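Local coordinates for aspartate aminotransferase (Giardia lamblia, PDB 3MEB), which probably catalyses the reversible transfer of an amino group between aspartate and 2-oxoglutarate, using pyridoxal 5'-phosphate as cofactor, at residues A[153-158]-A[211-216]; A[183-188]-A[215-220]; A[205-210]-A[238-243]; A[390-395]-A[417-422]. One frame throughout, in Å; residues are numbered along the deposited sequence.

Contact 1: A[153-158]-A[211-216]. With SO4 (sulfate ion), chain C.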
loop_
_atom_site.group_PDB
_atom_site.type_symbol
_atom_site.label_atom_id
_atom_site.label_comp_id
_atom_site.label_asym_id
_atom_site.label_seq_id
_atom_site.Cartn_x
_atom_site.Cartn_y
_atom_site.Cartn_z
ATOM N N THR A 153 7.639 12.430 23.159
ATOM C CA THR A 153 8.536 12.390 22.024
ATOM C C THR A 153 8.265 11.077 21.310
ATOM O O THR A 153 8.184 10.026 21.953
ATOM C CB THR A 153 10.018 12.443 22.522
ATOM O OG1 THR A 153 10.253 13.745 23.069
ATOM C CG2 THR A 153 10.998 12.217 21.432
ATOM N N THR A 154 8.101 11.140 19.981
ATOM C CA THR A 154 7.744 9.974 19.166
ATOM C C THR A 154 8.129 10.198 17.709
ATOM O O THR A 154 8.613 11.262 17.330
ATOM C CB THR A 154 6.243 9.662 19.298
ATOM O OG1 THR A 154 5.999 8.292 18.943
ATOM C CG2 THR A 154 5.353 10.613 18.446
ATOM N N TRP A 155 7.926 9.192 16.880
ATOM C CA TRP A 155 8.234 9.308 15.464
ATOM C C TRP A 155 7.293 10.331 14.818
ATOM O O TRP A 155 6.058 10.151 14.908
ATOM C CB TRP A 155 7.982 7.960 14.824
ATOM C CG TRP A 155 8.483 7.773 13.424
ATOM C CD1 TRP A 155 9.749 8.029 12.932
ATOM C CD2 TRP A 155 7.747 7.161 12.354
ATOM N NE1 TRP A 155 9.829 7.619 11.612
ATOM C CE2 TRP A 155 8.610 7.098 11.233
ATOM C CE3 TRP A 155 6.447 6.647 12.245
ATOM C CZ2 TRP A 155 8.198 6.561 10.004
ATOM C CZ3 TRP A 155 6.034 6.105 11.005
ATOM C CH2 TRP A 155 6.905 6.080 9.914
ATOM N N PRO A 156 7.859 11.388 14.160
ATOM C CA PRO A 156 7.029 12.457 13.634
ATOM C C PRO A 156 5.857 11.985 12.803
ATOM O O PRO A 156 4.753 12.535 12.920
ATOM C CB PRO A 156 8.014 13.278 12.783
ATOM C CG PRO A 156 9.280 13.163 13.503
ATOM C CD PRO A 156 9.295 11.740 14.081
ATOM N N ASN A 157 6.057 10.940 12.004
ATOM C CA ASN A 157 4.980 10.515 11.125
ATOM C C ASN A 157 3.775 9.958 11.865
ATOM O O ASN A 157 2.661 9.898 11.271
ATOM C CB ASN A 157 5.452 9.500 10.082
ATOM C CG ASN A 157 4.475 9.378 8.914
ATOM O OD1 ASN A 157 3.796 10.380 8.548
ATOM N ND2 ASN A 157 4.425 8.176 8.287
ATOM N N HIS A 158 3.972 9.542 13.124
ATOM C CA HIS A 158 2.858 9.126 13.941
ATOM C C HIS A 158 1.775 10.225 13.997
ATOM O O HIS A 158 0.575 9.904 13.969
ATOM C CB HIS A 158 3.243 8.785 15.400
ATOM C CG HIS A 158 3.928 7.470 15.597
ATOM N ND1 HIS A 158 4.759 7.238 16.679
ATOM C CD2 HIS A 158 3.888 6.311 14.898
ATOM C CE1 HIS A 158 5.223 6.005 16.611
ATOM N NE2 HIS A 158 4.687 5.408 15.562
ATOM N N ALA A 211 13.950 0.297 21.118
ATOM C CA ALA A 211 14.642 1.277 20.260
ATOM C C ALA A 211 13.728 2.465 19.934
ATOM O O ALA A 211 13.541 2.815 18.786
ATOM C CB ALA A 211 15.201 0.582 18.971
ATOM N N HIS A 212 13.163 3.079 20.971
ATOM C CA HIS A 212 12.335 4.251 20.818
ATOM C C HIS A 212 12.994 5.269 19.870
ATOM O O HIS A 212 14.181 5.572 19.955
ATOM C CB HIS A 212 12.072 4.893 22.160
ATOM C CG HIS A 212 11.278 6.157 22.094
ATOM N ND1 HIS A 212 11.870 7.393 21.955
ATOM C CD2 HIS A 212 9.943 6.376 22.168
ATOM C CE1 HIS A 212 10.929 8.325 21.972
ATOM N NE2 HIS A 212 9.752 7.733 22.088
ATOM N N ASN A 213 12.190 5.742 18.933
ATOM C CA ASN A 213 12.625 6.632 17.848
ATOM C C ASN A 213 11.874 7.942 18.089
ATOM O O ASN A 213 10.659 7.937 17.998
ATOM C CB ASN A 213 12.225 5.987 16.549
ATOM C CG ASN A 213 12.596 6.785 15.352
ATOM O OD1 ASN A 213 13.054 7.925 15.440
ATOM N ND2 ASN A 213 12.399 6.176 14.191
ATOM N N PRO A 214 12.586 9.055 18.363
ATOM C CA PRO A 214 13.994 9.300 18.047
ATOM C C PRO A 214 15.021 9.207 19.178
ATOM O O PRO A 214 16.222 9.318 18.894
ATOM C CB PRO A 214 13.943 10.733 17.544
ATOM C CG PRO A 214 12.945 11.383 18.515
ATOM C CD PRO A 214 11.916 10.304 18.792
ATOM N N SER A 215 14.564 8.983 20.415
ATOM C CA SER A 215 15.361 9.268 21.652
ATOM C C SER A 215 16.407 8.218 21.948
ATOM O O SER A 215 17.451 8.524 22.516
ATOM C CB SER A 215 14.479 9.405 22.887
ATOM O OG SER A 215 14.070 8.154 23.418
ATOM N N GLY A 216 16.102 6.971 21.611
ATOM C CA GLY A 216 17.044 5.863 21.850
ATOM C C GLY A 216 17.093 5.472 23.310
ATOM O O GLY A 216 18.034 4.777 23.746
HETATM S S SO4 C . 13.078 6.709 10.075
HETATM O O1 SO4 C . 12.647 7.244 11.386
HETATM O O2 SO4 C . 14.218 7.431 9.528
HETATM O O3 SO4 C . 13.376 5.306 10.244
HETATM O O4 SO4 C . 11.937 6.845 9.197
#

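Contact 2: A[183-188]-A[215-220]. With EDO (1,2-ethanediol), chain J.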
loop_
_atom_site.group_PDB
_atom_site.type_symbol
_atom_site.label_atom_id
_atom_site.label_comp_id
_atom_site.label_asym_id
_atom_site.label_seq_id
_atom_site.Cartn_x
_atom_site.Cartn_y
_atom_site.Cartn_z
ATOM N N GLY A 183 15.171 18.250 29.273
ATOM C CA GLY A 183 15.827 17.889 28.008
ATOM C C GLY A 183 16.833 16.739 28.126
ATOM O O GLY A 183 17.318 16.226 27.112
ATOM N N GLU A 184 17.150 16.308 29.341
ATOM C CA GLU A 184 18.148 15.256 29.514
ATOM C C GLU A 184 17.567 13.923 29.073
ATOM O O GLU A 184 16.356 13.723 29.164
ATOM C CB GLU A 184 18.628 15.223 30.954
ATOM C CG GLU A 184 19.296 16.558 31.419
ATOM C CD GLU A 184 20.657 16.813 30.789
ATOM O OE1 GLU A 184 21.222 15.874 30.185
ATOM O OE2 GLU A 184 21.156 17.949 30.913
ATOM N N LEU A 185 18.439 13.033 28.578
ATOM C CA LEU A 185 18.021 11.753 27.974
ATOM C C LEU A 185 17.749 10.683 29.029
ATOM O O LEU A 185 18.501 9.706 29.178
ATOM C CB LEU A 185 19.074 11.215 26.984
ATOM C CG LEU A 185 19.321 11.957 25.685
ATOM C CD1 LEU A 185 20.257 11.152 24.734
ATOM C CD2 LEU A 185 17.979 12.232 25.051
ATOM N N GLU A 186 16.662 10.880 29.761
ATOM C CA GLU A 186 16.194 9.906 30.736
ATOM C C GLU A 186 14.673 10.023 30.772
ATOM O O GLU A 186 14.145 11.123 30.663
ATOM C CB GLU A 186 16.807 10.203 32.106
ATOM C CG GLU A 186 16.247 9.303 33.213
ATOM C CD GLU A 186 16.687 9.691 34.612
ATOM O OE1 GLU A 186 17.041 10.866 34.840
ATOM O OE2 GLU A 186 16.668 8.801 35.494
ATOM N N ILE A 187 13.990 8.893 30.867
ATOM C CA ILE A 187 12.546 8.866 30.990
ATOM C C ILE A 187 12.125 9.283 32.415
ATOM O O ILE A 187 12.604 8.736 33.419
ATOM C CB ILE A 187 11.961 7.476 30.632
ATOM C CG1 ILE A 187 12.257 7.147 29.177
ATOM C CG2 ILE A 187 10.399 7.428 30.924
ATOM C CD1 ILE A 187 12.291 5.666 28.819
ATOM N N ASP A 188 11.208 10.239 32.487
ATOM C CA ASP A 188 10.678 10.730 33.759
ATOM C C ASP A 188 9.610 9.747 34.196
ATOM O O ASP A 188 8.407 10.055 34.187
ATOM C CB ASP A 188 10.132 12.136 33.558
ATOM C CG ASP A 188 9.555 12.741 34.811
ATOM O OD1 ASP A 188 9.721 12.166 35.928
ATOM O OD2 ASP A 188 8.925 13.813 34.675
ATOM N N SER A 215 14.564 8.983 20.415
ATOM C CA SER A 215 15.361 9.268 21.652
ATOM C C SER A 215 16.407 8.218 21.948
ATOM O O SER A 215 17.451 8.524 22.516
ATOM C CB SER A 215 14.479 9.405 22.887
ATOM O OG SER A 215 14.070 8.154 23.418
ATOM N N GLY A 216 16.102 6.971 21.611
ATOM C CA GLY A 216 17.044 5.863 21.850
ATOM C C GLY A 216 17.093 5.472 23.310
ATOM O O GLY A 216 18.034 4.777 23.746
ATOM N N ILE A 217 16.142 6.005 24.093
ATOM C CA ILE A 217 16.003 5.678 25.525
ATOM C C ILE A 217 14.744 4.838 25.647
ATOM O O ILE A 217 13.694 5.238 25.152
ATOM C CB ILE A 217 15.801 6.958 26.404
ATOM C CG1 ILE A 217 16.845 8.055 26.103
ATOM C CG2 ILE A 217 15.800 6.604 27.886
ATOM C CD1 ILE A 217 18.243 7.574 25.997
ATOM N N ASP A 218 14.853 3.663 26.283
ATOM C CA ASP A 218 13.754 2.714 26.375
ATOM C C ASP A 218 13.365 2.535 27.847
ATOM O O ASP A 218 14.182 2.726 28.750
ATOM C CB ASP A 218 14.200 1.328 25.810
ATOM C CG ASP A 218 14.236 1.246 24.271
ATOM O OD1 ASP A 218 13.827 2.187 23.546
ATOM O OD2 ASP A 218 14.700 0.166 23.765
ATOM N N PHE A 219 12.119 2.160 28.094
ATOM C CA PHE A 219 11.769 1.550 29.375
ATOM C C PHE A 219 12.632 0.307 29.576
ATOM O O PHE A 219 12.778 -0.520 28.667
ATOM C CB PHE A 219 10.302 1.106 29.434
ATOM C CG PHE A 219 9.278 2.224 29.240
ATOM C CD1 PHE A 219 9.322 3.381 29.991
ATOM C CD2 PHE A 219 8.228 2.074 28.344
ATOM C CE1 PHE A 219 8.390 4.353 29.823
ATOM C CE2 PHE A 219 7.280 3.043 28.205
ATOM C CZ PHE A 219 7.348 4.180 28.920
ATOM N N THR A 220 13.166 0.144 30.784
ATOM C CA THR A 220 13.834 -1.092 31.149
ATOM C C THR A 220 12.841 -2.233 31.439
ATOM O O THR A 220 11.645 -1.998 31.571
ATOM C CB THR A 220 14.718 -0.880 32.370
ATOM O OG1 THR A 220 13.908 -0.595 33.541
ATOM C CG2 THR A 220 15.723 0.258 32.071
HETATM C C1 EDO J . 9.275 2.540 24.984
HETATM O O1 EDO J . 9.145 3.690 24.128
HETATM C C2 EDO J . 10.583 1.802 24.700
HETATM O O2 EDO J . 10.984 0.929 25.750
#

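Contact 3: A[205-210]-A[238-243]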
loop_
_atom_site.group_PDB
_atom_site.type_symbol
_atom_site.label_atom_id
_atom_site.label_comp_id
_atom_site.label_asym_id
_atom_site.label_seq_id
_atom_site.Cartn_x
_atom_site.Cartn_y
_atom_site.Cartn_z
ATOM N N PHE A 205 -2.740 3.393 24.434
ATOM C CA PHE A 205 -1.400 3.947 24.599
ATOM C C PHE A 205 -0.521 3.417 23.527
ATOM O O PHE A 205 -0.399 2.206 23.377
ATOM C CB PHE A 205 -0.826 3.629 26.002
ATOM C CG PHE A 205 -1.478 4.438 27.075
ATOM C CD1 PHE A 205 -0.954 5.644 27.469
ATOM C CD2 PHE A 205 -2.704 4.049 27.598
ATOM C CE1 PHE A 205 -1.612 6.416 28.407
ATOM C CE2 PHE A 205 -3.350 4.816 28.544
ATOM C CZ PHE A 205 -2.794 5.992 28.944
ATOM N N LEU A 206 0.070 4.329 22.760
ATOM C CA LEU A 206 1.053 3.948 21.755
ATOM C C LEU A 206 2.404 3.814 22.430
ATOM O O LEU A 206 2.831 4.730 23.174
ATOM C CB LEU A 206 1.117 5.021 20.652
ATOM C CG LEU A 206 1.982 4.736 19.432
ATOM C CD1 LEU A 206 1.477 3.560 18.585
ATOM C CD2 LEU A 206 2.037 6.024 18.587
ATOM N N PHE A 207 3.040 2.660 22.222
ATOM C CA PHE A 207 4.333 2.347 22.815
ATOM C C PHE A 207 5.241 1.919 21.714
ATOM O O PHE A 207 4.814 1.229 20.785
ATOM C CB PHE A 207 4.254 1.141 23.764
ATOM C CG PHE A 207 3.544 1.408 25.043
ATOM C CD1 PHE A 207 4.036 2.345 25.948
ATOM C CD2 PHE A 207 2.381 0.723 25.353
ATOM C CE1 PHE A 207 3.335 2.604 27.157
ATOM C CE2 PHE A 207 1.706 0.946 26.534
ATOM C CZ PHE A 207 2.178 1.890 27.439
ATOM N N HIS A 208 6.485 2.315 21.789
ATOM C CA HIS A 208 7.527 1.683 20.971
ATOM C C HIS A 208 8.004 0.427 21.695
ATOM O O HIS A 208 8.314 0.468 22.887
ATOM C CB HIS A 208 8.691 2.644 20.772
ATOM C CG HIS A 208 8.320 3.919 20.093
ATOM N ND1 HIS A 208 9.060 4.456 19.067
ATOM C CD2 HIS A 208 7.328 4.815 20.347
ATOM C CE1 HIS A 208 8.524 5.604 18.689
ATOM N NE2 HIS A 208 7.479 5.858 19.463
ATOM N N ALA A 209 8.081 -0.691 20.987
ATOM C CA ALA A 209 8.412 -1.982 21.601
ATOM C C ALA A 209 9.843 -2.004 22.152
ATOM O O ALA A 209 10.111 -2.564 23.235
ATOM C CB ALA A 209 8.222 -3.104 20.558
ATOM N N CYS A 210 10.747 -1.376 21.403
ATOM C CA CYS A 210 12.154 -1.227 21.760
ATOM C C CYS A 210 12.760 -0.211 20.811
ATOM O O CYS A 210 12.162 0.073 19.808
ATOM C CB CYS A 210 12.915 -2.555 21.650
ATOM S SG CYS A 210 13.098 -3.336 20.041
ATOM N N ALA A 238 -2.716 -1.480 24.743
ATOM C CA ALA A 238 -1.365 -1.118 24.348
ATOM C C ALA A 238 -1.254 -1.288 22.846
ATOM O O ALA A 238 -1.555 -2.369 22.329
ATOM C CB ALA A 238 -0.316 -2.002 25.075
ATOM N N PHE A 239 -0.852 -0.224 22.148
ATOM C CA PHE A 239 -0.580 -0.292 20.735
ATOM C C PHE A 239 0.949 -0.230 20.600
ATOM O O PHE A 239 1.548 0.812 20.836
ATOM C CB PHE A 239 -1.224 0.866 19.992
ATOM C CG PHE A 239 -1.347 0.633 18.472
ATOM C CD1 PHE A 239 -2.568 0.717 17.841
ATOM C CD2 PHE A 239 -0.244 0.301 17.706
ATOM C CE1 PHE A 239 -2.671 0.525 16.491
ATOM C CE2 PHE A 239 -0.358 0.080 16.355
ATOM C CZ PHE A 239 -1.571 0.170 15.757
ATOM N N PHE A 240 1.556 -1.337 20.214
ATOM C CA PHE A 240 2.993 -1.406 20.037
ATOM C C PHE A 240 3.357 -1.115 18.593
ATOM O O PHE A 240 2.795 -1.733 17.662
ATOM C CB PHE A 240 3.499 -2.786 20.444
ATOM C CG PHE A 240 3.583 -3.004 21.936
ATOM C CD1 PHE A 240 4.665 -2.494 22.672
ATOM C CD2 PHE A 240 2.618 -3.729 22.597
ATOM C CE1 PHE A 240 4.779 -2.717 24.036
ATOM C CE2 PHE A 240 2.701 -3.946 23.967
ATOM C CZ PHE A 240 3.792 -3.440 24.691
ATOM N N ASP A 241 4.287 -0.167 18.410
ATOM C CA ASP A 241 4.998 0.027 17.148
ATOM C C ASP A 241 6.313 -0.712 17.271
ATOM O O ASP A 241 7.132 -0.405 18.146
ATOM C CB ASP A 241 5.242 1.515 16.890
ATOM C CG ASP A 241 5.905 1.803 15.545
ATOM O OD1 ASP A 241 6.619 0.923 14.991
ATOM O OD2 ASP A 241 5.771 2.961 15.056
ATOM N N SER A 242 6.522 -1.692 16.399
ATOM C CA SER A 242 7.675 -2.556 16.526
ATOM C C SER A 242 8.403 -2.699 15.201
ATOM O O SER A 242 8.060 -3.543 14.369
ATOM C CB SER A 242 7.269 -3.936 17.017
ATOM O OG SER A 242 8.421 -4.756 17.020
ATOM N N ALA A 243 9.396 -1.852 15.008
ATOM C CA ALA A 243 10.163 -1.830 13.788
ATOM C C ALA A 243 11.599 -2.275 13.988
ATOM O O ALA A 243 12.296 -2.553 13.003
ATOM C CB ALA A 243 10.105 -0.444 13.194
#

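Contact 4: A[390-395]-A[417-422]. With SO4 (sulfate ion), chain C; EDO (1,2-ethanediol), chain F.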
loop_
_atom_site.group_PDB
_atom_site.type_symbol
_atom_site.label_atom_id
_atom_site.label_comp_id
_atom_site.label_asym_id
_atom_site.label_seq_id
_atom_site.Cartn_x
_atom_site.Cartn_y
_atom_site.Cartn_z
ATOM N N GLY A 390 19.321 1.113 19.518
ATOM C CA GLY A 390 18.848 1.084 18.155
ATOM C C GLY A 390 19.815 1.663 17.161
ATOM O O GLY A 390 21.030 1.581 17.315
ATOM N N MET A 391 19.250 2.276 16.128
ATOM C CA MET A 391 20.023 2.856 15.057
ATOM C C MET A 391 20.515 4.282 15.285
ATOM O O MET A 391 21.425 4.720 14.575
ATOM C CB MET A 391 19.171 2.894 13.794
ATOM C CG MET A 391 19.033 1.581 13.096
ATOM S SD MET A 391 18.198 1.779 11.506
ATOM C CE MET A 391 18.372 0.097 10.873
ATOM N N PHE A 392 19.889 5.023 16.208
ATOM C CA PHE A 392 20.113 6.452 16.272
ATOM C C PHE A 392 20.830 6.902 17.546
ATOM O O PHE A 392 20.944 6.162 18.562
ATOM C CB PHE A 392 18.799 7.233 16.144
ATOM C CG PHE A 392 17.949 6.850 14.935
ATOM C CD1 PHE A 392 18.297 7.273 13.642
ATOM C CD2 PHE A 392 16.818 6.079 15.103
ATOM C CE1 PHE A 392 17.514 6.940 12.541
ATOM C CE2 PHE A 392 16.018 5.702 13.984
ATOM C CZ PHE A 392 16.365 6.136 12.715
ATOM N N THR A 393 21.347 8.125 17.476
ATOM C CA THR A 393 21.645 8.891 18.660
ATOM C C THR A 393 20.837 10.193 18.588
ATOM O O THR A 393 20.835 10.899 17.561
ATOM C CB THR A 393 23.165 9.163 18.838
ATOM O OG1 THR A 393 23.908 7.919 18.785
ATOM C CG2 THR A 393 23.411 9.836 20.158
ATOM N N PHE A 394 20.127 10.505 19.659
ATOM C CA PHE A 394 19.449 11.785 19.773
ATOM C C PHE A 394 20.530 12.723 20.242
ATOM O O PHE A 394 20.744 12.877 21.437
ATOM C CB PHE A 394 18.287 11.650 20.763
ATOM C CG PHE A 394 17.122 12.597 20.528
ATOM C CD1 PHE A 394 16.502 12.697 19.291
ATOM C CD2 PHE A 394 16.585 13.314 21.572
ATOM C CE1 PHE A 394 15.399 13.565 19.091
ATOM C CE2 PHE A 394 15.487 14.173 21.393
ATOM C CZ PHE A 394 14.896 14.292 20.146
ATOM N N THR A 395 21.276 13.309 19.308
ATOM C CA THR A 395 22.553 13.950 19.688
ATOM C C THR A 395 22.417 15.194 20.573
ATOM O O THR A 395 23.287 15.450 21.374
ATOM C CB THR A 395 23.425 14.353 18.485
ATOM O OG1 THR A 395 22.819 15.441 17.754
ATOM C CG2 THR A 395 23.713 13.131 17.548
ATOM N N GLY A 417 16.141 17.464 17.230
ATOM C CA GLY A 417 16.998 16.809 18.206
ATOM C C GLY A 417 18.388 16.444 17.721
ATOM O O GLY A 417 19.173 15.828 18.452
ATOM N N GLY A 418 18.698 16.808 16.482
ATOM C CA GLY A 418 19.909 16.348 15.854
ATOM C C GLY A 418 20.007 14.829 15.851
ATOM O O GLY A 418 21.077 14.278 16.129
ATOM N N ARG A 419 18.903 14.157 15.556
ATOM C CA ARG A 419 18.887 12.711 15.455
ATOM C C ARG A 419 19.903 12.271 14.392
ATOM O O ARG A 419 19.898 12.780 13.277
ATOM C CB ARG A 419 17.485 12.201 15.115
ATOM C CG ARG A 419 17.345 10.700 15.298
ATOM C CD ARG A 419 16.102 10.111 14.675
ATOM N NE ARG A 419 16.215 9.942 13.231
ATOM C CZ ARG A 419 15.264 9.440 12.447
ATOM N NH1 ARG A 419 14.104 9.009 12.955
ATOM N NH2 ARG A 419 15.468 9.376 11.135
ATOM N N MET A 420 20.796 11.370 14.768
ATOM C CA MET A 420 21.808 10.846 13.876
ATOM C C MET A 420 21.658 9.333 13.674
ATOM O O MET A 420 21.590 8.575 14.660
ATOM C CB MET A 420 23.192 11.170 14.434
ATOM C CG MET A 420 24.389 10.518 13.713
ATOM S SD MET A 420 25.945 10.619 14.646
ATOM C CE MET A 420 26.221 12.395 14.493
ATOM N N SER A 421 21.609 8.913 12.410
ATOM C CA SER A 421 21.600 7.516 12.058
ATOM C C SER A 421 23.022 7.021 12.017
ATOM O O SER A 421 23.762 7.330 11.133
ATOM C CB SER A 421 20.954 7.260 10.716
ATOM O OG SER A 421 21.073 5.882 10.419
ATOM N N MET A 422 23.349 6.187 12.987
ATOM C CA MET A 422 24.694 5.677 13.178
ATOM C C MET A 422 25.111 4.777 12.032
ATOM O O MET A 422 26.306 4.610 11.794
ATOM C CB MET A 422 24.721 4.914 14.510
ATOM C CG MET A 422 24.340 5.779 15.725
ATOM S SD MET A 422 25.147 7.372 15.759
ATOM C CE MET A 422 26.647 7.017 16.699
HETATM S S SO4 C . 13.078 6.709 10.075
HETATM O O1 SO4 C . 12.647 7.244 11.386
HETATM O O2 SO4 C . 14.218 7.431 9.528
HETATM O O3 SO4 C . 13.376 5.306 10.244
HETATM O O4 SO4 C . 11.937 6.845 9.197
HETATM C C1 EDO F . 21.490 6.188 5.503
HETATM O O1 EDO F . 20.163 6.745 5.585
HETATM C C2 EDO F . 22.141 6.139 6.878
HETATM O O2 EDO F . 21.313 5.354 7.723
#

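Contact 1: A[153-158]-A[211-216]
Trp-155 and Asn-213 come together beside the cofactor and share a sulfate ion, probably taken from the crystallisation liquor. The CB of Trp-155 lies 4.2 Å from the backbone O of Asn-213. With CG anti to the backbone N (chi1 -169°), the indole reaches past the Asn-213 amide to the sulfate. Its CD1 passes 3.5 Å from Asn-213 ND2, and the ring and amide planes are 50° apart. The next atom, NE1, donates to sulfate O1 at 2.9 Å. A weaker bond runs from NE1 to sulfate O4. On the six-membered ring, CZ2 is 3.8 Å from the same O4. Asn-213 ND2 also donates to sulfate O1, at 3.0 Å, while its OD1 is bonded to Arg-419.

In the same two segments, His-212 NE2 donates to the backbone O of Thr-153 at 2.8 Å. The acceptor lies in the imidazole plane, but the donor stands well above the carbonyl plane. Thr-153 CG2 presses on Pro-214 CD at 3.4 Å, a tight fit.

The peptide bond between Asn-213 and Pro-214 is cis. Trp-155 and Asn-213 line the pyridoxal-phosphate pocket, and their shared grip on an anion is consistent with the substrate-carboxylate site of aspartate aminotransferases.

Contact 2: A[183-188]-A[215-220]
Two loops that each lead from a strand into a helix meet through Ile-187 and Ile-217. Residues 183-188 follow strand 174-176 and run into helix 189-198, with Asp-188 at its N-cap position. Residues 215-220 follow strand 204-208 and run into helix 221-234, where Thr-220 is the N-cap and its side chain caps a backbone N of the helix.

Ile-187 supplies the central wedge. Ile-187 CD1 lies 3.4 Å from the backbone C of Asp-218, so the branch tip rests on the main chain of the opposite loop. The same CD1 is 3.8 Å from Ile-217 CG2, and the two isoleucine side chains run antiparallel alongside one another. The other branch of Ile-187 goes to the ring of Phe-219, with CG2 3.8 Å from CE1. Here CG2 is anti to the backbone N and CG1 lies beside it (chi1 -63°), which sends the two branches to different neighbours. Farther along, Ile-217 CD1 reaches Leu-185 CB at 3.9 Å.

Both loops are shaped by local bonds. Leu-185 is the centre of an inverse gamma turn. Ser-215 OG accepts from Ile-217 N at 3.1 Å, forming an ST turn, and also bonds to His-212. Phe-219 makes edge-to-face pairs with Tyr-178 and Trp-224. An ethanediol, probably from the crystallisation liquor, takes a weak bond from Phe-219 N.

Across the two segments the contact is apolar. Van der Waals packing of branched side chains joins the loops, partly shielded from solvent. The carboxylates turn to other partners: Glu-186 to Arg-180 in a salt bridge, Asp-218 to the backbone N of Ala-211 and His-212.

Contact 3: A[205-210]-A[238-243]
Phe-205 and Ala-238 are paired in two neighbouring parallel strands. Phe-205 O accepts from Phe-239 N at 2.8 Å, and the bond is nearly straight at 175°. The Phe-205 ring itself leads away and stacks on Tyr-149.

Leu-206 is paired with Phe-239, on the face of the sheet that also bears His-208 and Asp-241. The two side chains lie alongside each other. The chi1 of Leu-206 (-174°) turns its CD1 toward Phe-239, 3.8 Å from CD2.

Phe-207 bonds through both its backbone N and its O. Its N donates to Phe-239 O at 2.7 Å, and its O accepts from Asp-241 N at 2.8 Å. On the other face, Ala-238 CB sits at the edge of the Phe-207 ring, 3.8 Å from CD2. Phe-207 CB touches Phe-240 CD1, also at 3.8 Å.

His-208 is level with Asp-241, and its NE2 bonds to Thr-154. The Asp-241 side chain is about 3 Å from the cofactor at the nearest atoms, and its OD2 is hydrogen-bonded to His-158. Ala-209 closes the pairing: its N donates to Asp-241 O at 3.0 Å, and its CB meets Ser-242 CB.

The two strands are joined by helix 221-234 in a beta-alpha-beta unit of the large mixed sheet. Helix 127-142 covers Phe-239 and Asp-241, helix 257-264 covers the Phe-207, Ala-238 and Phe-240 face, and strand 269-274 lies beyond 238-242.

Contact 4: A[390-395]-A[417-422]
Phe-392 and Arg-419 form the main side-chain contact of a short antiparallel pair of strands. The guanidinium lies flat over one ring face, with planes 17° apart, and this is also a cation-pi contact: Arg-419 CZ is 3.8 Å from the ring centroid. Arg-419 CD adds a CH-pi contact on the same face, while Met-391 CB covers the opposite one. The arginine chain bends at chi3 (78°), which lays its end along the ring. A second CH-pi contact places Gly-417 CA over Phe-394.

Backbone bonds join Thr-393 and Met-420 as a hydrogen-bonded pair, with Thr-393 N to Met-420 O at 2.9 Å and Met-420 N to Thr-393 O at 2.8 Å. Met-422 N donates to Met-391 O. At the other end, Thr-395 OG1 donates to Gly-418 O at 2.7 Å. The methyl of the same threonine makes an apolar contact, Thr-395 CG2 to Met-420 CB at 3.7 Å.

The charged end of Arg-419 holds a sulfate in two bonds, NH1 to O1 and NH2 to O2, each 2.8 Å. An arginine laid flat on an aromatic ring and gripping an anion beside the cofactor is consistent with the substrate alpha-carboxylate site of aspartate aminotransferases.

In the fold
Contacts 1 and 2 each touch the other three, but contact 1 is the one that joins sulfate and pocket residues. Its Asn-213 OD1 bonds Arg-419 NH1 of contact 4 at 2.9 Å, and both contacts reach the same sulfate, which Lys-277 and Gly-57 also bind. Contact 3 contributes Asp-241 and Ala-243 to the cofactor pocket. His-158 NE2 of contact 1 bonds Asp-241 OD2 at 2.7 Å, and Thr-154 OG1 bonds His-208 NE2 at 2.9 Å. Contact 2 continues the 211-216 loop. Its Asp-218 accepts from the backbone N of Ala-211 and His-212, which probably steadies the loop leading to Asn-213. The centres of contacts 3 and 4 are about 19 Å apart.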